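Local coordinates for RagA protein (Porphyromonas gingivalis, PDB 6SLN) that probably takes up substrates across the outer membrane as a TonB-dependent receptor, a beta-barrel transporter closed by an internal plug, at residues Glu337-Glu342 / Asn981-Ser986. Numbering follows the deposited sequence.
Sequences EGMARE and NQYPNS
Tyr983 reaches across to the loop at Met339 and Ala340 with its hydroxyl leading, an instructive case of a buried phenol that joins two loops by giving its oxygen to backbone and its ring to side chains. With CG anti to the backbone N (chi1 -165°), the ring is carried over to 337-342, where Ala340 N donates a hydrogen bond to OH at 2.9 Å, with an N-H...O angle of 157°. Met339 N lies 3.0 Å from the same Tyr983 OH. A water hydrogen-bonded to Tyr983 OH at 2.6 Å also donates to Ala340 O, so the amide and carbonyl of one residue are both tied to the phenol, one directly and one through the water.

Two side chains fit about the ring differently. Met339 runs past Tyr983 in the opposing direction, its CG at the ring edge, 4.0 Å from CE1, while SD continues to Ser986 CB at 3.9 Å. The methyl of Ala340 approaches obliquely, CB being 3.5 Å from Tyr983 CZ. Phe382, whose ring meets that of Tyr983 at about 45°, also touches Ala340, and Ile230 of strand 218-230 packs on Met339.

The arrangement is loop packing at what is, by the family's topology, probably the extracellular end of a TonB-dependent receptor barrel: the connection between strands 325-337 and 345-360 is joined to the segment leading into the closing C-terminal strand 986-996.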
loop_
_atom_site.group_PDB
_atom_site.type_symbol
_atom_site.label_atom_id
_atom_site.label_comp_id
_atom_site.label_asym_id
_atom_site.label_seq_id
_atom_site.Cartn_x
_atom_site.Cartn_y
_atom_site.Cartn_z
ATOM N N GLU A 337 -23.828 0.496 16.900
ATOM C CA GLU A 337 -24.194 0.925 15.557
ATOM C C GLU A 337 -24.544 2.403 15.546
ATOM O O GLU A 337 -25.146 2.924 16.494
ATOM C CB GLU A 337 -25.372 0.104 15.028
ATOM C CG GLU A 337 -24.971 -1.206 14.367
ATOM C CD GLU A 337 -23.718 -1.051 13.499
ATOM O OE1 GLU A 337 -22.826 -1.931 13.597
ATOM O OE2 GLU A 337 -23.625 -0.054 12.726
ATOM N N GLY A 338 -24.147 3.084 14.473
ATOM C CA GLY A 338 -24.439 4.504 14.360
ATOM C C GLY A 338 -25.903 4.742 14.039
ATOM O O GLY A 338 -26.505 4.036 13.232
ATOM N N MET A 339 -26.482 5.754 14.674
ATOM C CA MET A 339 -27.902 5.985 14.439
ATOM C C MET A 339 -28.168 6.799 13.179
ATOM O O MET A 339 -29.254 6.686 12.607
ATOM C CB MET A 339 -28.547 6.657 15.641
ATOM C CG MET A 339 -27.815 7.843 16.145
ATOM S SD MET A 339 -28.969 8.748 17.152
ATOM C CE MET A 339 -29.539 9.921 15.939
ATOM N N ALA A 340 -27.226 7.618 12.721
ATOM C CA ALA A 340 -27.394 8.185 11.393
ATOM C C ALA A 340 -27.329 7.063 10.373
ATOM O O ALA A 340 -26.635 6.063 10.567
ATOM C CB ALA A 340 -26.328 9.225 11.084
ATOM N N ARG A 341 -28.081 7.220 9.286
ATOM C CA ARG A 341 -28.159 6.141 8.312
ATOM C C ARG A 341 -26.855 5.996 7.551
ATOM O O ARG A 341 -26.477 4.874 7.191
ATOM C CB ARG A 341 -29.322 6.366 7.356
ATOM C CG ARG A 341 -30.636 5.956 7.940
ATOM C CD ARG A 341 -31.646 5.857 6.820
ATOM N NE ARG A 341 -32.990 5.825 7.365
ATOM C CZ ARG A 341 -33.575 4.721 7.818
ATOM N NH1 ARG A 341 -32.936 3.553 7.777
ATOM N NH2 ARG A 341 -34.796 4.789 8.320
ATOM N N GLU A 342 -26.171 7.118 7.294
ATOM C CA GLU A 342 -24.748 7.131 6.983
ATOM C C GLU A 342 -24.026 6.202 7.952
ATOM O O GLU A 342 -24.024 6.440 9.168
ATOM C CB GLU A 342 -24.195 8.545 7.079
ATOM C CG GLU A 342 -23.401 8.970 5.889
ATOM C CD GLU A 342 -22.798 10.328 6.113
ATOM O OE1 GLU A 342 -21.551 10.409 6.203
ATOM O OE2 GLU A 342 -23.577 11.304 6.222
ATOM N N ASN A 981 -24.769 21.195 11.113
ATOM C CA ASN A 981 -25.075 19.832 10.691
ATOM C C ASN A 981 -24.600 18.807 11.717
ATOM O O ASN A 981 -23.747 17.957 11.420
ATOM C CB ASN A 981 -24.480 19.533 9.310
ATOM C CG ASN A 981 -24.976 18.194 8.745
ATOM O OD1 ASN A 981 -26.130 17.801 8.958
ATOM N ND2 ASN A 981 -24.100 17.485 8.052
ATOM N N GLN A 982 -25.144 18.879 12.927
ATOM C CA GLN A 982 -24.671 18.024 14.001
ATOM C C GLN A 982 -25.006 16.562 13.739
ATOM O O GLN A 982 -26.085 16.230 13.237
ATOM C CB GLN A 982 -25.274 18.462 15.330
ATOM C CG GLN A 982 -25.140 19.940 15.619
ATOM C CD GLN A 982 -26.018 20.354 16.789
ATOM O OE1 GLN A 982 -27.212 20.035 16.828
ATOM N NE2 GLN A 982 -25.432 21.058 17.753
ATOM N N TYR A 983 -24.051 15.692 14.048
ATOM C CA TYR A 983 -24.351 14.298 14.339
ATOM C C TYR A 983 -24.702 14.281 15.824
ATOM O O TYR A 983 -23.802 14.268 16.669
ATOM C CB TYR A 983 -23.160 13.383 14.005
ATOM C CG TYR A 983 -23.501 11.905 13.947
ATOM C CD1 TYR A 983 -24.337 11.321 14.905
ATOM C CD2 TYR A 983 -22.995 11.097 12.940
ATOM C CE1 TYR A 983 -24.660 9.976 14.862
ATOM C CE2 TYR A 983 -23.327 9.734 12.879
ATOM C CZ TYR A 983 -24.164 9.179 13.848
ATOM O OH TYR A 983 -24.505 7.834 13.818
ATOM N N PRO A 984 -25.980 14.326 16.186
ATOM C CA PRO A 984 -26.333 14.546 17.596
ATOM C C PRO A 984 -25.891 13.379 18.465
ATOM O O PRO A 984 -25.763 12.246 18.000
ATOM C CB PRO A 984 -27.862 14.665 17.566
ATOM C CG PRO A 984 -28.238 14.810 16.088
ATOM C CD PRO A 984 -27.163 14.141 15.324
ATOM N N ASN A 985 -25.633 13.663 19.738
ATOM C CA ASN A 985 -25.444 12.566 20.672
ATOM C C ASN A 985 -26.721 11.744 20.744
ATOM O O ASN A 985 -27.806 12.186 20.355
ATOM C CB ASN A 985 -25.076 13.068 22.068
ATOM C CG ASN A 985 -23.596 13.384 22.204
ATOM O OD1 ASN A 985 -22.739 12.499 22.109
ATOM N ND2 ASN A 985 -23.288 14.657 22.427
ATOM N N SER A 986 -26.585 10.524 21.235
ATOM C CA SER A 986 -27.672 9.568 21.159
ATOM C C SER A 986 -28.255 9.316 22.538
ATOM O O SER A 986 -27.658 9.645 23.568
ATOM C CB SER A 986 -27.192 8.257 20.547
ATOM O OG SER A 986 -25.988 7.854 21.166
HETATM O O HOH W 1 -24.390 6.305 11.725
#